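Local coordinates for protein COMPASS component SPP1 (Saccharomyces cerevisiae S288c, PDB 6J2P) that recognises histone H3 methylated at K4 (H3K4me3) through its PHD finger, as a subunit of the Set1 (COMPASS) methyltransferase complex, at residues 59-73 with 88-102. Numbering follows the deposited sequence.
Sequences QFKDLVFSFYCPYCQ and PKTLWKRKCRISDCY. With ZN (zinc ion), chain I; ZN (zinc ion), chain J.
P88 is a knob set on the ring of Y68. Its CB stands 3.3 Å from the centroid of the Y68 ring, 4° off the normal, a CH-pi contact. The K89 carbonyl passes the edge of that ring. P88 CG and CD rest near the C72 carbonyl oxygen, and the proline packs against both Y68 and C72. A smaller alanine in place of Y68 would probably leave P88 CB without its aromatic floor and open a gap there. Next to it, T90 OG1 takes the Y68 backbone N-H at 2.9 Å. T90 OG1 lies beside its own backbone N (chi1 -68°), which turns the oxygen to Y68 and CG2 over one face of the W92 indole. V64 CG2 reaches W92 CZ3 at 3.5 Å, and F60 CB meets the indole edge.

Short strands 64-66 and 91-92 pair antiparallel, with V64 and W92 on one face and S66 and L91 on the other. F65 N and, weakly, S66 N both bond to L91 O, a classic beta bulge. K93 N donates to L63 O at 2.7 Å. The extended K93 chain runs along 62-65, its CE near V64 O.

Further along, L63 wedges its methyls against K95 CB and its CG against the Y102 carbonyl oxygen. Q59 OE1 lies 3.5 Å above one face of the Y102 ring, and Y102 CD1 meets the F60 ring edge. C69 and C72 bind one zinc with C42 and C45; C96 and C101 bind another with C112 and H116. The bulged strand pair thus joins the PHD finger to the unconventional C3H zinc finger.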
ATOM      1  N   GLN A  59       3.554   7.371   5.888  1.00 62.42           N
ATOM      2  CA  GLN A  59       2.759   7.067   7.073  1.00 60.16           C
ATOM      3  C   GLN A  59       1.559   6.183   6.759  1.00 65.34           C
ATOM      4  O   GLN A  59       1.045   5.513   7.662  1.00 67.52           O
ATOM      5  CB  GLN A  59       2.297   8.365   7.738  1.00 71.68           C
ATOM      6  CG  GLN A  59       1.812   9.429   6.769  1.00 70.73           C
ATOM      7  CD  GLN A  59       1.315  10.674   7.476  1.00 84.29           C
ATOM      8  OE1 GLN A  59       1.409  10.784   8.701  1.00 82.13           O
ATOM      9  NE2 GLN A  59       0.779  11.619   6.710  1.00 81.34           N
ATOM     10  N   PHE A  60       1.102   6.160   5.507  1.00 65.74           N
ATOM     11  CA  PHE A  60       0.047   5.242   5.079  1.00 59.63           C
ATOM     12  C   PHE A  60       0.580   3.840   4.807  1.00 61.87           C
ATOM     13  O   PHE A  60       0.119   3.162   3.887  1.00 57.89           O
ATOM     14  CB  PHE A  60      -0.654   5.799   3.840  1.00 53.18           C
ATOM     15  CG  PHE A  60      -1.222   7.179   4.020  1.00 53.09           C
ATOM     16  CD1 PHE A  60      -1.525   7.668   5.282  1.00 55.40           C
ATOM     17  CD2 PHE A  60      -1.468   7.985   2.919  1.00 53.45           C
ATOM     18  CE1 PHE A  60      -2.049   8.939   5.442  1.00 57.07           C
ATOM     19  CE2 PHE A  60      -1.994   9.256   3.071  1.00 51.93           C
ATOM     20  CZ  PHE A  60      -2.286   9.733   4.335  1.00 52.17           C
ATOM     21  N   LYS A  61       1.550   3.391   5.606  1.00 68.89           N
ATOM     22  CA  LYS A  61       2.270   2.157   5.305  1.00 70.71           C
ATOM     23  C   LYS A  61       1.362   0.936   5.396  1.00 67.04           C
ATOM     24  O   LYS A  61       1.455   0.024   4.567  1.00 76.30           O
ATOM     25  CB  LYS A  61       3.460   2.013   6.253  1.00 78.49           C
ATOM     26  CG  LYS A  61       4.321   0.783   6.016  1.00 86.61           C
ATOM     27  CD  LYS A  61       5.015   0.340   7.301  1.00 93.22           C
ATOM     28  CE  LYS A  61       5.538   1.529   8.104  1.00 96.37           C
ATOM     29  NZ  LYS A  61       6.551   2.331   7.358  1.00 94.51           N
ATOM     30  N   ASP A  62       0.478   0.900   6.393  1.00 66.52           N
ATOM     31  CA  ASP A  62      -0.366  -0.262   6.639  1.00 71.68           C
ATOM     32  C   ASP A  62      -1.836   0.018   6.351  1.00 66.11           C
ATOM     33  O   ASP A  62      -2.710  -0.680   6.874  1.00 63.34           O
ATOM     34  CB  ASP A  62      -0.182  -0.749   8.077  1.00 85.90           C
ATOM     35  CG  ASP A  62       1.284  -0.857   8.474  1.00 97.41           C
ATOM     36  OD1 ASP A  62       2.012  -1.661   7.852  1.00 97.43           O
ATOM     37  OD2 ASP A  62       1.707  -0.135   9.405  1.00 87.90           O
ATOM     38  N   LEU A  63      -2.125   1.019   5.522  1.00 61.15           N
ATOM     39  CA  LEU A  63      -3.490   1.369   5.156  1.00 56.80           C
ATOM     40  C   LEU A  63      -3.863   0.901   3.755  1.00 57.09           C
ATOM     41  O   LEU A  63      -4.885   1.339   3.217  1.00 51.11           O
ATOM     42  CB  LEU A  63      -3.692   2.881   5.275  1.00 52.42           C
ATOM     43  CG  LEU A  63      -3.736   3.393   6.715  1.00 55.81           C
ATOM     44  CD1 LEU A  63      -3.877   4.910   6.763  1.00 48.42           C
ATOM     45  CD2 LEU A  63      -4.867   2.715   7.471  1.00 54.75           C
ATOM     46  N   VAL A  64      -3.063   0.024   3.157  1.00 57.79           N
ATOM     47  CA  VAL A  64      -3.306  -0.494   1.815  1.00 56.37           C
ATOM     48  C   VAL A  64      -3.755  -1.943   1.944  1.00 56.71           C
ATOM     49  O   VAL A  64      -3.053  -2.766   2.544  1.00 55.18           O
ATOM     50  CB  VAL A  64      -2.055  -0.384   0.930  1.00 51.77           C
ATOM     51  CG1 VAL A  64      -2.245  -1.177  -0.354  1.00 51.22           C
ATOM     52  CG2 VAL A  64      -1.746   1.068   0.625  1.00 44.47           C
ATOM     53  N   PHE A  65      -4.925  -2.255   1.384  1.00 58.77           N
ATOM     54  CA  PHE A  65      -5.386  -3.640   1.372  1.00 62.78           C
ATOM     55  C   PHE A  65      -4.792  -4.405   0.196  1.00 58.87           C
ATOM     56  O   PHE A  65      -4.244  -5.499   0.368  1.00 66.87           O
ATOM     57  CB  PHE A  65      -6.914  -3.692   1.331  1.00 61.69           C
ATOM     58  CG  PHE A  65      -7.472  -5.089   1.362  1.00 66.55           C
ATOM     59  CD1 PHE A  65      -7.389  -5.858   2.512  1.00 70.77           C
ATOM     60  CD2 PHE A  65      -8.074  -5.636   0.239  1.00 58.98           C
ATOM     61  CE1 PHE A  65      -7.899  -7.144   2.542  1.00 79.18           C
ATOM     62  CE2 PHE A  65      -8.585  -6.919   0.264  1.00 63.17           C
ATOM     63  CZ  PHE A  65      -8.497  -7.676   1.417  1.00 73.87           C
ATOM     64  N   SER A  66      -4.895  -3.844  -1.007  1.00 55.51           N
ATOM     65  CA  SER A  66      -4.304  -4.440  -2.198  1.00 52.58           C
ATOM     66  C   SER A  66      -3.891  -3.319  -3.136  1.00 47.01           C
ATOM     67  O   SER A  66      -4.693  -2.426  -3.430  1.00 46.30           O
ATOM     68  CB  SER A  66      -5.283  -5.393  -2.893  1.00 49.62           C
ATOM     69  OG  SER A  66      -6.521  -4.755  -3.154  1.00 66.48           O
ATOM     70  N   PHE A  67      -2.648  -3.361  -3.597  1.00 41.18           N
ATOM     71  CA  PHE A  67      -2.100  -2.314  -4.443  1.00 43.81           C
ATOM     72  C   PHE A  67      -2.021  -2.785  -5.889  1.00 47.33           C
ATOM     73  O   PHE A  67      -1.707  -3.948  -6.163  1.00 36.96           O
ATOM     74  CB  PHE A  67      -0.713  -1.890  -3.955  1.00 45.46           C
ATOM     75  CG  PHE A  67      -0.004  -0.954  -4.889  1.00 43.13           C
ATOM     76  CD1 PHE A  67      -0.366   0.381  -4.963  1.00 40.40           C
ATOM     77  CD2 PHE A  67       1.025  -1.411  -5.697  1.00 41.86           C
ATOM     78  CE1 PHE A  67       0.286   1.246  -5.825  1.00 36.43           C
ATOM     79  CE2 PHE A  67       1.679  -0.553  -6.561  1.00 47.35           C
ATOM     80  CZ  PHE A  67       1.307   0.777  -6.626  1.00 36.64           C
ATOM     81  N   TYR A  68      -2.311  -1.869  -6.810  1.00 43.92           N
ATOM     82  CA  TYR A  68      -2.199  -2.124  -8.241  1.00 44.91           C
ATOM     83  C   TYR A  68      -1.467  -0.954  -8.877  1.00 45.37           C
ATOM     84  O   TYR A  68      -1.917   0.192  -8.776  1.00 44.03           O
ATOM     85  CB  TYR A  68      -3.578  -2.325  -8.876  1.00 46.97           C
ATOM     86  CG  TYR A  68      -4.188  -3.671  -8.556  1.00 51.53           C
ATOM     87  CD1 TYR A  68      -3.722  -4.827  -9.171  1.00 51.09           C
ATOM     88  CD2 TYR A  68      -5.218  -3.790  -7.633  1.00 52.61           C
ATOM     89  CE1 TYR A  68      -4.271  -6.063  -8.882  1.00 46.87           C
ATOM     90  CE2 TYR A  68      -5.773  -5.022  -7.336  1.00 61.60           C
ATOM     91  CZ  TYR A  68      -5.295  -6.155  -7.964  1.00 58.55           C
ATOM     92  OH  TYR A  68      -5.840  -7.386  -7.676  1.00 64.75           O
ATOM     93  N   CYS A  69      -0.338  -1.246  -9.524  1.00 46.94           N
ATOM     94  CA  CYS A  69       0.503  -0.206 -10.089  1.00 52.49           C
ATOM     95  C   CYS A  69      -0.230   0.518 -11.219  1.00 48.41           C
ATOM     96  O   CYS A  69      -1.221   0.010 -11.750  1.00 46.71           O
ATOM     97  CB  CYS A  69       1.813  -0.809 -10.592  1.00 43.71           C
ATOM     98  SG  CYS A  69       1.704  -1.731 -12.139  1.00 39.11           S
ATOM     99  N   PRO A  70       0.229   1.718 -11.591  1.00 50.93           N
ATOM    100  CA  PRO A  70      -0.455   2.455 -12.667  1.00 57.34           C
ATOM    101  C   PRO A  70      -0.532   1.693 -13.977  1.00 52.55           C
ATOM    102  O   PRO A  70      -1.507   1.857 -14.722  1.00 54.60           O
ATOM    103  CB  PRO A  70       0.386   3.734 -12.810  1.00 51.80           C
ATOM    104  CG  PRO A  70       1.683   3.432 -12.119  1.00 49.45           C
ATOM    105  CD  PRO A  70       1.317   2.514 -11.001  1.00 41.75           C
ATOM    106  N   TYR A  71       0.460   0.858 -14.281  1.00 49.11           N
ATOM    107  CA  TYR A  71       0.442   0.110 -15.530  1.00 56.01           C
ATOM    108  C   TYR A  71      -0.505  -1.084 -15.485  1.00 56.41           C
ATOM    109  O   TYR A  71      -0.956  -1.539 -16.542  1.00 61.34           O
ATOM    110  CB  TYR A  71       1.857  -0.351 -15.882  1.00 54.92           C
ATOM    111  CG  TYR A  71       2.784   0.779 -16.268  1.00 60.68           C
ATOM    112  CD1 TYR A  71       2.365   1.782 -17.134  1.00 58.53           C
ATOM    113  CD2 TYR A  71       4.078   0.845 -15.762  1.00 57.60           C
ATOM    114  CE1 TYR A  71       3.206   2.819 -17.486  1.00 65.39           C
ATOM    115  CE2 TYR A  71       4.928   1.879 -16.109  1.00 60.16           C
ATOM    116  CZ  TYR A  71       4.486   2.863 -16.971  1.00 70.76           C
ATOM    117  OH  TYR A  71       5.326   3.896 -17.323  1.00 86.82           O
ATOM    118  N   CYS A  72      -0.817  -1.598 -14.294  1.00 51.01           N
ATOM    119  CA  CYS A  72      -1.799  -2.671 -14.184  1.00 49.02           C
ATOM    120  C   CYS A  72      -3.223  -2.134 -14.172  1.00 51.68           C
ATOM    121  O   CYS A  72      -4.132  -2.788 -14.696  1.00 58.41           O
ATOM    122  CB  CYS A  72      -1.534  -3.500 -12.927  1.00 44.97           C
ATOM    123  SG  CYS A  72      -0.177  -4.688 -13.107  1.00 50.06           S
ATOM    124  N   GLN A  73      -3.436  -0.955 -13.585  1.00 49.96           N
ATOM    125  CA  GLN A  73      -4.752  -0.329 -13.624  1.00 52.98           C
ATOM    126  C   GLN A  73      -5.116   0.147 -15.023  1.00 52.24           C
ATOM    127  O   GLN A  73      -6.301   0.357 -15.304  1.00 57.25           O
ATOM    128  CB  GLN A  73      -4.808   0.841 -12.641  1.00 48.11           C
ATOM    129  CG  GLN A  73      -4.429   0.468 -11.219  1.00 57.77           C
ATOM    130  CD  GLN A  73      -4.597   1.621 -10.249  1.00 66.10           C
ATOM    131  OE1 GLN A  73      -4.795   2.765 -10.658  1.00 79.44           O
ATOM    132  NE2 GLN A  73      -4.523   1.324  -8.953  1.00 66.83           N
ATOM    133  N   PRO A  88      -8.220  -3.708 -12.481  1.00 68.30           N
ATOM    134  CA  PRO A  88      -8.020  -3.676 -11.030  1.00 59.35           C
ATOM    135  C   PRO A  88      -7.715  -2.271 -10.545  1.00 58.63           C
ATOM    136  O   PRO A  88      -7.107  -1.461 -11.249  1.00 63.03           O
ATOM    137  CB  PRO A  88      -6.825  -4.610 -10.819  1.00 56.54           C
ATOM    138  CG  PRO A  88      -6.060  -4.514 -12.100  1.00 57.78           C
ATOM    139  CD  PRO A  88      -7.093  -4.345 -13.185  1.00 69.53           C
ATOM    140  N   LYS A  89      -8.150  -1.987  -9.319  1.00 54.93           N
ATOM    141  CA  LYS A  89      -7.960  -0.687  -8.696  1.00 51.31           C
ATOM    142  C   LYS A  89      -7.410  -0.879  -7.291  1.00 54.03           C
ATOM    143  O   LYS A  89      -7.757  -1.848  -6.608  1.00 57.39           O
ATOM    144  CB  LYS A  89      -9.275   0.100  -8.646  1.00 49.55           C
ATOM    145  CG  LYS A  89      -9.110   1.577  -8.340  1.00 50.85           C
ATOM    146  CD  LYS A  89     -10.412   2.332  -8.570  1.00 62.52           C
ATOM    147  CE  LYS A  89     -11.554   1.734  -7.763  1.00 66.37           C
ATOM    148  NZ  LYS A  89     -12.825   2.483  -7.952  1.00 73.52           N
ATOM    149  N   THR A  90      -6.550   0.043  -6.866  1.00 49.97           N
ATOM    150  CA  THR A  90      -5.972  -0.038  -5.531  1.00 47.43           C
ATOM    151  C   THR A  90      -7.047   0.187  -4.475  1.00 43.55           C
ATOM    152  O   THR A  90      -7.784   1.177  -4.522  1.00 40.87           O
ATOM    153  CB  THR A  90      -4.851   0.987  -5.369  1.00 43.44           C
ATOM    154  OG1 THR A  90      -3.744   0.623  -6.202  1.00 44.33           O
ATOM    155  CG2 THR A  90      -4.392   1.042  -3.921  1.00 43.22           C
ATOM    156  N   LEU A  91      -7.141  -0.740  -3.527  1.00 48.25           N
ATOM    157  CA  LEU A  91      -8.089  -0.645  -2.427  1.00 52.59           C
ATOM    158  C   LEU A  91      -7.369  -0.208  -1.158  1.00 48.84           C
ATOM    159  O   LEU A  91      -6.284  -0.705  -0.842  1.00 50.05           O
ATOM    160  CB  LEU A  91      -8.791  -1.985  -2.195  1.00 56.55           C
ATOM    161  CG  LEU A  91      -9.652  -2.508  -3.346  1.00 56.00           C
ATOM    162  CD1 LEU A  91     -10.047  -3.957  -3.105  1.00 54.07           C
ATOM    163  CD2 LEU A  91     -10.882  -1.635  -3.530  1.00 50.78           C
ATOM    164  N   TRP A  92      -7.982   0.720  -0.431  1.00 45.97           N
ATOM    165  CA  TRP A  92      -7.409   1.271   0.787  1.00 47.98           C
ATOM    166  C   TRP A  92      -8.194   0.804   2.006  1.00 50.02           C
ATOM    167  O   TRP A  92      -9.426   0.727   1.973  1.00 41.88           O
ATOM    168  CB  TRP A  92      -7.389   2.801   0.735  1.00 49.31           C
ATOM    169  CG  TRP A  92      -6.512   3.337  -0.349  1.00 58.16           C
ATOM    170  CD1 TRP A  92      -6.845   3.516  -1.660  1.00 55.46           C
ATOM    171  CD2 TRP A  92      -5.151   3.762  -0.219  1.00 57.89           C
ATOM    172  NE1 TRP A  92      -5.775   4.028  -2.355  1.00 53.34           N
ATOM    173  CE2 TRP A  92      -4.722   4.188  -1.492  1.00 59.18           C
ATOM    174  CE3 TRP A  92      -4.252   3.823   0.851  1.00 50.07           C
ATOM    175  CZ2 TRP A  92      -3.436   4.666  -1.725  1.00 57.35           C
ATOM    176  CZ3 TRP A  92      -2.977   4.304   0.618  1.00 54.78           C
ATOM    177  CH2 TRP A  92      -2.580   4.718  -0.660  1.00 56.99           C
ATOM    178  N   LYS A  93      -7.472   0.495   3.081  1.00 55.99           N
ATOM    179  CA  LYS A  93      -8.105   0.107   4.331  1.00 44.46           C
ATOM    180  C   LYS A  93      -8.729   1.324   5.014  1.00 41.26           C
ATOM    181  O   LYS A  93      -8.546   2.473   4.602  1.00 42.53           O
ATOM    182  CB  LYS A  93      -7.092  -0.565   5.259  1.00 44.27           C
ATOM    183  CG  LYS A  93      -6.535  -1.875   4.718  1.00 50.20           C
ATOM    184  CD  LYS A  93      -5.613  -2.541   5.721  1.00 45.22           C
ATOM    185  CE  LYS A  93      -5.081  -3.860   5.190  1.00 54.48           C
ATOM    186  NZ  LYS A  93      -4.170  -4.517   6.170  1.00 60.54           N
ATOM    187  N   ARG A  94      -9.484   1.057   6.076  1.00 56.94           N
ATOM    188  CA  ARG A  94     -10.148   2.097   6.853  1.00 60.28           C
ATOM    189  C   ARG A  94      -9.281   2.434   8.062  1.00 56.47           C
ATOM    190  O   ARG A  94      -9.067   1.584   8.933  1.00 59.56           O
ATOM    191  CB  ARG A  94     -11.542   1.642   7.286  1.00 60.39           C
ATOM    192  CG  ARG A  94     -12.431   2.745   7.858  1.00 69.86           C
ATOM    193  CD  ARG A  94     -13.814   2.203   8.174  1.00 85.31           C
ATOM    194  NE  ARG A  94     -13.741   1.093   9.121  1.00 83.73           N
ATOM    195  CZ  ARG A  94     -14.119  -0.152   8.850  1.00 82.69           C
ATOM    196  NH1 ARG A  94     -14.600  -0.457   7.653  1.00 84.52           N
ATOM    197  NH2 ARG A  94     -14.010  -1.096   9.776  1.00 73.49           N
ATOM    198  N   LYS A  95      -8.788   3.669   8.112  1.00 53.83           N
ATOM    199  CA  LYS A  95      -7.849   4.079   9.147  1.00 58.81           C
ATOM    200  C   LYS A  95      -8.567   4.313  10.471  1.00 54.96           C
ATOM    201  O   LYS A  95      -9.704   4.792  10.501  1.00 40.84           O
ATOM    202  CB  LYS A  95      -7.109   5.344   8.701  1.00 56.71           C
ATOM    203  CG  LYS A  95      -6.380   6.118   9.789  1.00 48.79           C
ATOM    204  CD  LYS A  95      -6.376   7.608   9.463  1.00 45.34           C
ATOM    205  CE  LYS A  95      -6.311   8.461  10.717  1.00 55.68           C
ATOM    206  NZ  LYS A  95      -7.654   8.898  11.178  1.00 60.44           N
ATOM    207  N   CYS A  96      -7.899   3.945  11.569  1.00 61.01           N
ATOM    208  CA  CYS A  96      -8.422   4.196  12.907  1.00 56.19           C
ATOM    209  C   CYS A  96      -8.796   5.662  13.066  1.00 55.72           C
ATOM    210  O   CYS A  96      -8.035   6.556  12.684  1.00 57.28           O
ATOM    211  CB  CYS A  96      -7.385   3.794  13.958  1.00 52.91           C
ATOM    212  SG  CYS A  96      -7.742   4.352  15.645  1.00 51.66           S
ATOM    213  N   ARG A  97      -9.980   5.902  13.634  1.00 44.20           N
ATOM    214  CA  ARG A  97     -10.547   7.245  13.671  1.00 60.88           C
ATOM    215  C   ARG A  97      -9.835   8.177  14.647  1.00 60.76           C
ATOM    216  O   ARG A  97     -10.144   9.374  14.664  1.00 64.72           O
ATOM    217  CB  ARG A  97     -12.042   7.164  14.000  1.00 70.44           C
ATOM    218  CG  ARG A  97     -12.801   6.137  13.155  1.00 70.60           C
ATOM    219  CD  ARG A  97     -14.001   6.760  12.463  1.00 74.41           C
ATOM    220  NE  ARG A  97     -14.805   7.555  13.388  1.00 96.57           N
ATOM    221  CZ  ARG A  97     -15.657   8.510  13.020  1.00102.56           C
ATOM    222  NH1 ARG A  97     -15.826   8.794  11.737  1.00 92.55           N
ATOM    223  NH2 ARG A  97     -16.347   9.182  13.933  1.00 99.58           N
ATOM    224  N   ILE A  98      -8.910   7.670  15.460  1.00 49.72           N
ATOM    225  CA  ILE A  98      -8.024   8.547  16.220  1.00 53.09           C
ATOM    226  C   ILE A  98      -7.124   9.287  15.237  1.00 52.00           C
ATOM    227  O   ILE A  98      -6.413   8.666  14.438  1.00 57.00           O
ATOM    228  CB  ILE A  98      -7.203   7.749  17.242  1.00 48.93           C
ATOM    229  CG1 ILE A  98      -8.128   7.003  18.205  1.00 50.13           C
ATOM    230  CG2 ILE A  98      -6.267   8.673  18.017  1.00 38.52           C
ATOM    231  CD1 ILE A  98      -9.028   7.909  19.014  1.00 47.15           C
ATOM    232  N   SER A  99      -7.148  10.623  15.294  1.00 48.28           N
ATOM    233  CA  SER A  99      -6.420  11.420  14.308  1.00 56.27           C
ATOM    234  C   SER A  99      -4.918  11.155  14.354  1.00 60.61           C
ATOM    235  O   SER A  99      -4.227  11.330  13.344  1.00 62.55           O
ATOM    236  CB  SER A  99      -6.704  12.908  14.517  1.00 47.41           C
ATOM    237  OG  SER A  99      -6.432  13.299  15.850  1.00 59.07           O
ATOM    238  N   ASP A 100      -4.400  10.723  15.504  1.00 63.28           N
ATOM    239  CA  ASP A 100      -2.978  10.420  15.614  1.00 59.10           C
ATOM    240  C   ASP A 100      -2.627   9.108  14.924  1.00 54.47           C
ATOM    241  O   ASP A 100      -1.588   9.013  14.260  1.00 62.52           O
ATOM    242  CB  ASP A 100      -2.567  10.363  17.086  1.00 60.32           C
ATOM    243  CG  ASP A 100      -2.107  11.703  17.613  1.00 63.67           C
ATOM    244  OD1 ASP A 100      -1.068  11.746  18.306  1.00 64.82           O
ATOM    245  OD2 ASP A 100      -2.783  12.714  17.334  1.00 71.64           O
ATOM    246  N   CYS A 101      -3.477   8.095  15.067  1.00 49.34           N
ATOM    247  CA  CYS A 101      -3.147   6.760  14.589  1.00 56.71           C
ATOM    248  C   CYS A 101      -3.250   6.679  13.072  1.00 58.86           C
ATOM    249  O   CYS A 101      -4.098   7.326  12.455  1.00 56.81           O
ATOM    250  CB  CYS A 101      -4.076   5.729  15.232  1.00 40.45           C
ATOM    251  SG  CYS A 101      -3.354   4.085  15.406  1.00 71.34           S
ATOM    252  N   TYR A 102      -2.375   5.875  12.466  1.00 57.21           N
ATOM    253  CA  TYR A 102      -2.438   5.602  11.034  1.00 57.23           C
ATOM    254  C   TYR A 102      -2.400   4.101  10.769  1.00 57.94           C
ATOM    255  O   TYR A 102      -1.897   3.656   9.734  1.00 60.70           O
ATOM    256  CB  TYR A 102      -1.316   6.321  10.284  1.00 54.62           C
ATOM    257  CG  TYR A 102      -1.511   7.820  10.221  1.00 57.38           C
ATOM    258  CD1 TYR A 102      -2.341   8.393   9.265  1.00 58.77           C
ATOM    259  CD2 TYR A 102      -0.880   8.660  11.131  1.00 60.25           C
ATOM    260  CE1 TYR A 102      -2.529   9.766   9.210  1.00 59.44           C
ATOM    261  CE2 TYR A 102      -1.062  10.031  11.085  1.00 56.64           C
ATOM    262  CZ  TYR A 102      -1.887  10.578  10.125  1.00 61.78           C
ATOM    263  OH  TYR A 102      -2.066  11.942  10.081  1.00 64.96           O
TER
HETATM  264 ZN    ZN I 201       1.614  -4.219 -11.646  1.00 52.15          ZN
HETATM  265 ZN    ZN J 202      -5.494   3.544  16.510  1.00 49.50          ZN